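Local coordinates for uncharacterized protein (Leptotrichia buccalis, PDB 3T8K) that is of unknown function but folds as a stack of helical hairpins of the ankyrin-repeat kind, with two copies in its assembly, at residues R8-A13 and G29-E34; L96-L101 and Y136-S141; Q146-D151 and D175-Y180. All blocks are in the same frame, centred on the assembly; numbering follows the deposited sequence.

The three contacts follow one another along the chain, from the N-terminal end of the helical stack to its C-terminal end. Contact 1 lies on the opposite side of the chain's centre from the other two, its centre about 30 Å from that of contact 2 and about 41 Å from that of contact 3. Contacts 2 and 3 are neighbours, about 17 Å between centres, and meet where Tyr176 CE1 packs 3.3 Å from Phe140 O. Contact 1 is gripped by a polar bond and lies beside the second subunit; contacts 2 and 3 are apolar joints within the chain. No active site or ligand is known to which they could be related.

Contact 1: residues R8-A13 and G29-E34; sequences RTVSAA and GYEDKE
The turn carrying Thr9 and Val10 runs beside the loop carrying Tyr30 and Glu31; Thr9 CA and Gly29 CA, 6.8 Å apart, are the nearest CA pair. In this ankyrin-like fold of short helices, Gly29 is where the chain leaves helix 19-28, while Thr9 is the N-cap of helix 10-16. Its OG1 accepts from Ala12 N at 3.2 Å.

Glu31 adds a second acceptor at the same helix start. Its CG stands anti to the carbonyl carbon (chi1 -62°) and the chain is extended beyond it, which carries the carboxylate across to the first turn. There Val10 N donates to Glu31 OE1 at 2.8 Å, meeting the oxygen nearly end-on along its C-O bond, with an N-H...O angle of 163°. Val10 CG2 lies 3.5 Å from that same oxygen, and the CB of Thr9 packs against it as well. Glu31 OE2 accepts a hydrogen bond from a water (2.7 Å to its O), and the same water accepts from Ser11 N. A negative carboxylate at this end would probably be favoured by the helix dipole. With an alanine in place of Glu31, Val10 N would probably lose its acceptor and the water its carboxylate partner.

Next to Glu31 in the loop, the Tyr30 ring is crossed at about a right angle by the Arg8 side chain, Arg8 CD approaching Tyr30 CE2 to 3.9 Å, while Glu31 CG covers one ring face near the rim. Tyr30 OH bonds to Ser5 O of the second subunit, whose Glu6 also packs on Arg8 and Thr9. Between the two backbones sits one more water, donating to Arg8 O at 3.0 Å and accepting from Tyr30 N at 3.1 Å.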
loop_
_atom_site.group_PDB
_atom_site.type_symbol
_atom_site.label_atom_id
_atom_site.label_comp_id
_atom_site.label_asym_id
_atom_site.label_seq_id
_atom_site.Cartn_x
_atom_site.Cartn_y
_atom_site.Cartn_z
ATOM N N ARG A 8 -1.170 9.833 -19.442
ATOM C CA ARG A 8 -2.286 10.287 -20.270
ATOM C C ARG A 8 -3.234 11.197 -19.479
ATOM O O ARG A 8 -3.952 12.004 -20.056
ATOM C CB ARG A 8 -3.028 9.072 -20.829
ATOM C CG ARG A 8 -4.397 9.365 -21.408
ATOM C CD ARG A 8 -4.335 10.530 -22.364
ATOM N NE ARG A 8 -3.764 10.190 -23.655
ATOM C CZ ARG A 8 -3.204 11.085 -24.465
ATOM N NH1 ARG A 8 -3.114 12.358 -24.086
ATOM N NH2 ARG A 8 -2.715 10.708 -25.640
ATOM N N THR A 9 -3.236 11.066 -18.157
ATOM C CA THR A 9 -4.124 11.868 -17.310
ATOM C C THR A 9 -3.368 12.474 -16.130
ATOM O O THR A 9 -2.278 12.013 -15.782
ATOM C CB THR A 9 -5.256 11.010 -16.727
ATOM O OG1 THR A 9 -4.686 10.031 -15.850
ATOM C CG2 THR A 9 -6.026 10.315 -17.834
ATOM N N VAL A 10 -3.940 13.505 -15.512
ATOM C CA VAL A 10 -3.313 14.119 -14.338
ATOM C C VAL A 10 -3.234 13.109 -13.195
ATOM O O VAL A 10 -2.234 13.038 -12.477
ATOM C CB VAL A 10 -4.075 15.379 -13.865
ATOM C CG1 VAL A 10 -3.374 16.017 -12.652
ATOM C CG2 VAL A 10 -4.169 16.383 -14.992
ATOM N N SER A 11 -4.303 12.334 -13.036
ATOM C CA SER A 11 -4.351 11.259 -12.037
ATOM C C SER A 11 -3.139 10.320 -12.099
ATOM O O SER A 11 -2.540 9.992 -11.060
ATOM C CB SER A 11 -5.646 10.452 -12.190
ATOM O OG SER A 11 -5.643 9.320 -11.322
ATOM N N ALA A 12 -2.783 9.870 -13.301
ATOM C CA ALA A 12 -1.625 8.987 -13.462
ATOM C C ALA A 12 -0.311 9.684 -13.086
ATOM O O ALA A 12 0.528 9.108 -12.387
ATOM C CB ALA A 12 -1.559 8.452 -14.888
ATOM N N ALA A 13 -0.136 10.919 -13.561
ATOM C CA ALA A 13 1.055 11.699 -13.252
ATOM C C ALA A 13 1.161 11.916 -11.750
ATOM O O ALA A 13 2.256 11.849 -11.177
ATOM C CB ALA A 13 1.019 13.044 -13.990
ATOM N N GLY A 29 -2.081 18.918 -20.131
ATOM C CA GLY A 29 -2.977 17.801 -20.407
ATOM C C GLY A 29 -4.335 18.259 -20.920
ATOM O O GLY A 29 -4.680 19.435 -20.814
ATOM N N TYR A 30 -5.127 17.334 -21.460
ATOM C CA TYR A 30 -6.413 17.713 -22.056
ATOM C C TYR A 30 -7.514 17.977 -21.026
ATOM O O TYR A 30 -8.527 18.617 -21.327
ATOM C CB TYR A 30 -6.873 16.660 -23.074
ATOM C CG TYR A 30 -7.447 15.392 -22.454
ATOM C CD1 TYR A 30 -8.802 15.292 -22.150
ATOM C CD2 TYR A 30 -6.640 14.284 -22.214
ATOM C CE1 TYR A 30 -9.330 14.128 -21.597
ATOM C CE2 TYR A 30 -7.161 13.122 -21.662
ATOM C CZ TYR A 30 -8.501 13.053 -21.361
ATOM O OH TYR A 30 -9.003 11.895 -20.825
ATOM N N GLU A 31 -7.320 17.491 -19.807
ATOM C CA GLU A 31 -8.344 17.637 -18.779
ATOM C C GLU A 31 -8.470 19.067 -18.294
ATOM O O GLU A 31 -7.509 19.834 -18.312
ATOM C CB GLU A 31 -8.063 16.703 -17.593
ATOM C CG GLU A 31 -8.094 15.240 -17.995
ATOM C CD GLU A 31 -7.501 14.354 -16.925
ATOM O OE1 GLU A 31 -6.256 14.222 -16.879
ATOM O OE2 GLU A 31 -8.283 13.815 -16.116
ATOM N N ASP A 32 -9.672 19.406 -17.855
ATOM C CA ASP A 32 -9.983 20.735 -17.365
ATOM C C ASP A 32 -9.454 20.880 -15.944
ATOM O O ASP A 32 -9.765 20.058 -15.085
ATOM C CB ASP A 32 -11.502 20.920 -17.381
ATOM C CG ASP A 32 -11.917 22.361 -17.194
ATOM O OD1 ASP A 32 -12.624 22.889 -18.082
ATOM O OD2 ASP A 32 -11.546 22.964 -16.162
ATOM N N LYS A 33 -8.650 21.911 -15.690
ATOM C CA LYS A 33 -8.079 22.086 -14.354
ATOM C C LYS A 33 -9.157 22.078 -13.275
ATOM O O LYS A 33 -8.973 21.501 -12.209
ATOM C CB LYS A 33 -7.268 23.376 -14.258
ATOM C CG LYS A 33 -5.928 23.347 -14.972
ATOM C CD LYS A 33 -5.204 24.664 -14.753
ATOM C CE LYS A 33 -3.852 24.697 -15.433
ATOM N NZ LYS A 33 -3.304 26.086 -15.421
ATOM N N GLU A 34 -10.289 22.716 -13.560
ATOM C CA GLU A 34 -11.362 22.817 -12.579
ATOM C C GLU A 34 -11.990 21.463 -12.273
ATOM O O GLU A 34 -12.330 21.179 -11.132
ATOM C CB GLU A 34 -12.424 23.820 -13.040
ATOM C CG GLU A 34 -11.954 25.267 -12.970
ATOM C CD GLU A 34 -11.534 25.679 -11.565
ATOM O OE1 GLU A 34 -12.139 25.182 -10.587
ATOM O OE2 GLU A 34 -10.592 26.492 -11.436
HETATM O O HOH W 1 -3.564 14.696 -21.199
HETATM O O HOH W 2 -7.082 12.842 -13.876
#

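Contact 2: residues L96-L101 and Y136-S141; sequences LCKIFL and YKLIFS
Leu138 reaches from helix 129-140 to the surface of helix 90-102 and meets Cys97, Lys98 and Leu101 there. The two segments run nearly parallel, their axes inclined by 24° and 10.1 Å apart, an arrangement of neighbouring helices in a stack of the ankyrin type. Lys98 and Leu138 are the residues whose CA atoms come nearest across it.

The tight part is built round the two methyls of Leu138. Its CA–CB bond already points toward helix 90-102, and with CG anti to the carbonyl carbon (chi1 -75°) the two methyls are carried on to Lys98: CD1 lies 3.7 Å from Lys98 N and 3.8 Å from Lys98 CB, while CD2 comes alongside the same CB. Cys97 SG touches Leu138 CD1 more distantly, at 4.3 Å. One turn further on, Leu101 crosses Leu138 at a slant, its CD1 4.1 Å from Leu138 CB and 3.9 Å from Leu138 O. Phe79 and Phe83 of helix 79-85 close in on Cys97, and Phe79 on Leu101 as well. Tyr136 and Phe140 pack instead on helix 167-180.

Toward the solvent the contact is looser. Only the first part of the Lys98 side chain takes part; its chain bends at chi3 and chi4 and leads away to a salt bridge with Glu102. Exposed Ser141 stays with its own helix, its OG donating to Lys137 O at 2.6 Å. Both polar groups thus find their partners four residues away along their own stretch of chain.

Across the contact the side chains meet through methyl, methylene and sulfur, and the leucine methyls also lie against backbone N and O without bonding to them. Contacts of this kind are not directional; within these segments the fit rests on side-chain shape.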
loop_
_atom_site.group_PDB
_atom_site.type_symbol
_atom_site.label_atom_id
_atom_site.label_comp_id
_atom_site.label_asym_id
_atom_site.label_seq_id
_atom_site.Cartn_x
_atom_site.Cartn_y
_atom_site.Cartn_z
ATOM N N LEU A 96 0.934 17.364 6.416
ATOM C CA LEU A 96 -0.264 17.100 5.626
ATOM C C LEU A 96 -1.468 16.769 6.521
ATOM O O LEU A 96 -2.587 17.223 6.258
ATOM C CB LEU A 96 -0.022 15.978 4.606
ATOM C CG LEU A 96 0.898 16.325 3.431
ATOM C CD1 LEU A 96 1.180 15.096 2.562
ATOM C CD2 LEU A 96 0.282 17.426 2.598
ATOM N N CYS A 97 -1.248 15.975 7.567
ATOM C CA CYS A 97 -2.321 15.705 8.527
ATOM C C CYS A 97 -2.831 17.003 9.159
ATOM O O CYS A 97 -4.035 17.228 9.241
ATOM C CB CYS A 97 -1.877 14.719 9.618
ATOM S SG CYS A 97 -3.163 14.325 10.870
ATOM N N LYS A 98 -1.915 17.860 9.608
ATOM C CA LYS A 98 -2.309 19.138 10.185
ATOM C C LYS A 98 -3.191 19.943 9.227
ATOM O O LYS A 98 -4.204 20.519 9.623
ATOM C CB LYS A 98 -1.072 19.961 10.556
ATOM C CG LYS A 98 -1.373 21.351 11.086
ATOM C CD LYS A 98 -0.129 21.962 11.729
ATOM C CE LYS A 98 0.523 22.994 10.838
ATOM N NZ LYS A 98 -0.007 24.367 11.103
ATOM N N ILE A 99 -2.788 19.997 7.967
ATOM C CA ILE A 99 -3.512 20.791 6.982
ATOM C C ILE A 99 -4.882 20.191 6.683
ATOM O O ILE A 99 -5.872 20.915 6.555
ATOM C CB ILE A 99 -2.697 20.938 5.689
ATOM C CG1 ILE A 99 -1.461 21.804 5.955
ATOM C CG2 ILE A 99 -3.542 21.550 4.582
ATOM C CD1 ILE A 99 -0.481 21.786 4.813
ATOM N N PHE A 100 -4.946 18.866 6.572
ATOM C CA PHE A 100 -6.225 18.208 6.329
ATOM C C PHE A 100 -7.203 18.504 7.463
ATOM O O PHE A 100 -8.387 18.742 7.221
ATOM C CB PHE A 100 -6.068 16.695 6.177
ATOM C CG PHE A 100 -5.373 16.271 4.918
ATOM C CD1 PHE A 100 -5.121 17.173 3.902
ATOM C CD2 PHE A 100 -4.985 14.954 4.747
ATOM C CE1 PHE A 100 -4.484 16.769 2.732
ATOM C CE2 PHE A 100 -4.348 14.547 3.578
ATOM C CZ PHE A 100 -4.091 15.455 2.579
ATOM N N LEU A 101 -6.715 18.464 8.704
ATOM C CA LEU A 101 -7.562 18.751 9.853
ATOM C C LEU A 101 -8.043 20.198 9.839
ATOM O O LEU A 101 -9.211 20.474 10.110
ATOM C CB LEU A 101 -6.833 18.446 11.166
ATOM C CG LEU A 101 -6.570 16.965 11.439
ATOM C CD1 LEU A 101 -5.748 16.761 12.720
ATOM C CD2 LEU A 101 -7.878 16.195 11.537
ATOM N N TYR A 136 0.966 12.602 16.966
ATOM C CA TYR A 136 0.119 12.078 18.036
ATOM C C TYR A 136 -0.763 13.186 18.631
ATOM O O TYR A 136 -1.951 12.986 18.893
ATOM C CB TYR A 136 0.976 11.473 19.155
ATOM C CG TYR A 136 1.608 10.123 18.877
ATOM C CD1 TYR A 136 1.156 9.296 17.856
ATOM C CD2 TYR A 136 2.655 9.664 19.670
ATOM C CE1 TYR A 136 1.741 8.055 17.627
ATOM C CE2 TYR A 136 3.242 8.434 19.449
ATOM C CZ TYR A 136 2.784 7.633 18.436
ATOM O OH TYR A 136 3.380 6.413 18.228
ATOM N N LYS A 137 -0.169 14.354 18.845
ATOM C CA LYS A 137 -0.893 15.493 19.401
ATOM C C LYS A 137 -2.027 15.946 18.492
ATOM O O LYS A 137 -3.116 16.270 18.969
ATOM C CB LYS A 137 0.060 16.655 19.680
ATOM C CG LYS A 137 0.988 16.400 20.865
ATOM C CD LYS A 137 1.844 17.624 21.155
ATOM C CE LYS A 137 2.719 17.433 22.376
ATOM N NZ LYS A 137 3.508 18.668 22.636
ATOM N N LEU A 138 -1.762 15.977 17.188
ATOM C CA LEU A 138 -2.775 16.360 16.212
ATOM C C LEU A 138 -3.959 15.415 16.320
ATOM O O LEU A 138 -5.108 15.840 16.440
ATOM C CB LEU A 138 -2.204 16.311 14.789
ATOM C CG LEU A 138 -1.264 17.437 14.368
ATOM C CD1 LEU A 138 -0.648 17.138 13.003
ATOM C CD2 LEU A 138 -2.012 18.771 14.348
ATOM N N ILE A 139 -3.670 14.119 16.280
ATOM C CA ILE A 139 -4.721 13.118 16.303
ATOM C C ILE A 139 -5.538 13.125 17.598
ATOM O O ILE A 139 -6.765 13.173 17.558
ATOM C CB ILE A 139 -4.155 11.715 16.022
ATOM C CG1 ILE A 139 -3.537 11.679 14.617
ATOM C CG2 ILE A 139 -5.245 10.667 16.156
ATOM C CD1 ILE A 139 -2.853 10.365 14.285
ATOM N N PHE A 140 -4.865 13.097 18.746
ATOM C CA PHE A 140 -5.576 12.993 20.015
ATOM C C PHE A 140 -6.244 14.290 20.474
ATOM O O PHE A 140 -6.969 14.282 21.466
ATOM C CB PHE A 140 -4.667 12.412 21.107
ATOM C CG PHE A 140 -4.252 10.990 20.836
ATOM C CD1 PHE A 140 -5.197 9.973 20.820
ATOM C CD2 PHE A 140 -2.931 10.674 20.566
ATOM C CE1 PHE A 140 -4.829 8.667 20.559
ATOM C CE2 PHE A 140 -2.557 9.369 20.301
ATOM C CZ PHE A 140 -3.508 8.364 20.302
ATOM N N SER A 141 -6.017 15.383 19.739
ATOM C CA SER A 141 -6.698 16.653 19.992
ATOM C C SER A 141 -8.087 16.691 19.350
ATOM O O SER A 141 -8.855 17.634 19.552
ATOM C CB SER A 141 -5.871 17.821 19.447
ATOM O OG SER A 141 -4.669 17.981 20.179
#

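Contact 3: residues Q146-D151 and D175-Y180; sequences QLLIKD and DYIKKY
Leu147 and Leu148 are two adjoining bumps on the loop that follows helix 129-140, and both face helix 167-180: within these segments Leu147 meets Tyr176 and Ile177, and Leu148 meets Ile177 alone. Leu147 CA and Ile177 CA are the nearest CA pair, 7.8 Å apart, a gap that the side chains bridge.

The first bump is the CD1 methyl of Leu147, which enters the notch between the Tyr176 ring and the Ile177 chain. It lies 3.7 Å from Tyr176 CD2 and 4.1 Å from Ile177 CG1, one methyl filling the groove formed by two successive helix residues. The leucine crosses the tyrosine at about a right angle and the isoleucine at a slant. With CG anti to its backbone N (chi1 -175°), Tyr176 directs its ring past this methyl, and its hydroxyl is held by Gln142 O and Leu145 N.

In this stack of ankyrin-like helical hairpins, the contact joins the connecting loop 146-151 to the last helix of the chain. Leu158 of helix 157-162 touches both Leu148 and Ile177, and it is also paired with Leu147 through the backbone.

The second bump meets its match differently. Leu148 CD2 and Ile177 CD1 approach tip to tip at 4.0 Å, neither entering a groove of the other, and Leu182 packs against Leu148 as well. On the helix itself, Tyr180 CD2 sits 3.5 Å above the centre of one face of the Tyr176 ring.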
loop_
_atom_site.group_PDB
_atom_site.type_symbol
_atom_site.label_atom_id
_atom_site.label_comp_id
_atom_site.label_asym_id
_atom_site.label_seq_id
_atom_site.Cartn_x
_atom_site.Cartn_y
_atom_site.Cartn_z
ATOM N N GLN A 146 -12.518 6.691 17.574
ATOM C CA GLN A 146 -13.211 5.448 17.890
ATOM C C GLN A 146 -12.195 4.398 18.316
ATOM O O GLN A 146 -11.856 3.488 17.556
ATOM C CB GLN A 146 -14.024 4.979 16.678
ATOM C CG GLN A 146 -15.059 6.000 16.226
ATOM C CD GLN A 146 -15.980 5.471 15.146
ATOM O OE1 GLN A 146 -16.769 4.556 15.381
ATOM N NE2 GLN A 146 -15.891 6.052 13.953
ATOM N N LEU A 147 -11.707 4.540 19.542
ATOM C CA LEU A 147 -10.598 3.724 20.029
ATOM C C LEU A 147 -11.004 2.375 20.635
ATOM O O LEU A 147 -10.147 1.518 20.844
ATOM C CB LEU A 147 -9.760 4.509 21.050
ATOM C CG LEU A 147 -9.203 5.887 20.666
ATOM C CD1 LEU A 147 -8.306 6.405 21.790
ATOM C CD2 LEU A 147 -8.434 5.842 19.352
ATOM N N LEU A 148 -12.294 2.189 20.909
ATOM C CA LEU A 148 -12.780 0.992 21.601
ATOM C C LEU A 148 -13.820 0.251 20.781
ATOM O O LEU A 148 -14.673 -0.452 21.319
ATOM C CB LEU A 148 -13.374 1.366 22.961
ATOM C CG LEU A 148 -12.345 1.952 23.917
ATOM C CD1 LEU A 148 -13.020 2.442 25.200
ATOM C CD2 LEU A 148 -11.269 0.925 24.211
ATOM N N ILE A 149 -13.745 0.425 19.471
ATOM C CA ILE A 149 -14.645 -0.245 18.558
ATOM C C ILE A 149 -13.918 -1.428 17.936
ATOM O O ILE A 149 -12.819 -1.277 17.407
ATOM C CB ILE A 149 -15.092 0.717 17.438
ATOM C CG1 ILE A 149 -15.650 2.012 18.036
ATOM C CG2 ILE A 149 -16.112 0.046 16.531
ATOM C CD1 ILE A 149 -17.092 1.919 18.460
ATOM N N LYS A 150 -14.538 -2.602 18.005
ATOM C CA LYS A 150 -13.972 -3.824 17.448
ATOM C C LYS A 150 -13.866 -3.753 15.936
ATOM O O LYS A 150 -14.828 -3.386 15.256
ATOM C CB LYS A 150 -14.851 -5.024 17.810
ATOM C CG LYS A 150 -15.106 -5.212 19.298
ATOM C CD LYS A 150 -13.924 -5.857 19.986
ATOM C CE LYS A 150 -14.374 -6.716 21.164
ATOM N NZ LYS A 150 -15.007 -5.910 22.248
ATOM N N ASP A 151 -12.709 -4.130 15.397
ATOM C CA ASP A 151 -12.556 -4.175 13.944
ATOM C C ASP A 151 -13.243 -5.422 13.400
ATOM O O ASP A 151 -13.925 -6.140 14.147
ATOM C CB ASP A 151 -11.079 -4.091 13.509
ATOM C CG ASP A 151 -10.262 -5.332 13.881
ATOM O OD1 ASP A 151 -10.842 -6.373 14.269
ATOM O OD2 ASP A 151 -9.019 -5.266 13.759
ATOM N N ASP A 175 -5.040 8.075 28.105
ATOM C CA ASP A 175 -5.407 9.404 28.594
ATOM C C ASP A 175 -6.660 9.915 27.878
ATOM O O ASP A 175 -7.519 10.562 28.481
ATOM C CB ASP A 175 -4.271 10.416 28.384
ATOM C CG ASP A 175 -3.105 10.222 29.347
ATOM O OD1 ASP A 175 -3.210 9.423 30.313
ATOM O OD2 ASP A 175 -2.073 10.895 29.131
ATOM N N TYR A 176 -6.740 9.638 26.578
ATOM C CA TYR A 176 -7.854 10.100 25.746
ATOM C C TYR A 176 -9.130 9.403 26.204
ATOM O O TYR A 176 -10.179 10.023 26.368
ATOM C CB TYR A 176 -7.568 9.768 24.280
ATOM C CG TYR A 176 -8.582 10.281 23.278
ATOM C CD1 TYR A 176 -8.364 11.466 22.592
ATOM C CD2 TYR A 176 -9.742 9.565 23.002
ATOM C CE1 TYR A 176 -9.277 11.937 21.662
ATOM C CE2 TYR A 176 -10.665 10.024 22.079
ATOM C CZ TYR A 176 -10.425 11.218 21.411
ATOM O OH TYR A 176 -11.327 11.699 20.481
ATOM N N ILE A 177 -9.026 8.099 26.409
ATOM C CA ILE A 177 -10.155 7.315 26.889
ATOM C C ILE A 177 -10.664 7.785 28.261
ATOM O O ILE A 177 -11.869 7.817 28.501
ATOM C CB ILE A 177 -9.809 5.809 26.895
ATOM C CG1 ILE A 177 -9.793 5.292 25.451
ATOM C CG2 ILE A 177 -10.796 5.026 27.750
ATOM C CD1 ILE A 177 -8.954 4.058 25.241
ATOM N N LYS A 178 -9.753 8.167 29.149
ATOM C CA LYS A 178 -10.152 8.623 30.477
ATOM C C LYS A 178 -10.744 10.026 30.388
ATOM O O LYS A 178 -11.715 10.346 31.066
ATOM C CB LYS A 178 -8.964 8.599 31.442
ATOM C CG LYS A 178 -9.309 8.941 32.896
ATOM C CD LYS A 178 -8.080 8.774 33.777
ATOM C CE LYS A 178 -8.257 9.449 35.138
ATOM N NZ LYS A 178 -9.374 8.858 35.916
ATOM N N LYS A 179 -10.152 10.865 29.547
ATOM C CA LYS A 179 -10.668 12.214 29.365
ATOM C C LYS A 179 -12.123 12.163 28.904
ATOM O O LYS A 179 -13.003 12.775 29.516
ATOM C CB LYS A 179 -9.802 12.981 28.361
ATOM C CG LYS A 179 -10.403 14.313 27.872
ATOM C CD LYS A 179 -9.455 15.018 26.907
ATOM C CE LYS A 179 -10.024 16.363 26.422
ATOM N NZ LYS A 179 -9.018 17.102 25.606
ATOM N N TYR A 180 -12.373 11.420 27.827
ATOM C CA TYR A 180 -13.705 11.385 27.234
ATOM C C TYR A 180 -14.620 10.325 27.846
ATOM O O TYR A 180 -15.780 10.210 27.455
ATOM C CB TYR A 180 -13.620 11.219 25.716
ATOM C CG TYR A 180 -13.055 12.430 25.018
ATOM C CD1 TYR A 180 -13.804 13.591 24.893
ATOM C CD2 TYR A 180 -11.772 12.420 24.493
ATOM C CE1 TYR A 180 -13.295 14.707 24.254
ATOM C CE2 TYR A 180 -11.249 13.540 23.847
ATOM C CZ TYR A 180 -12.017 14.674 23.729
ATOM O OH TYR A 180 -11.508 15.782 23.087
#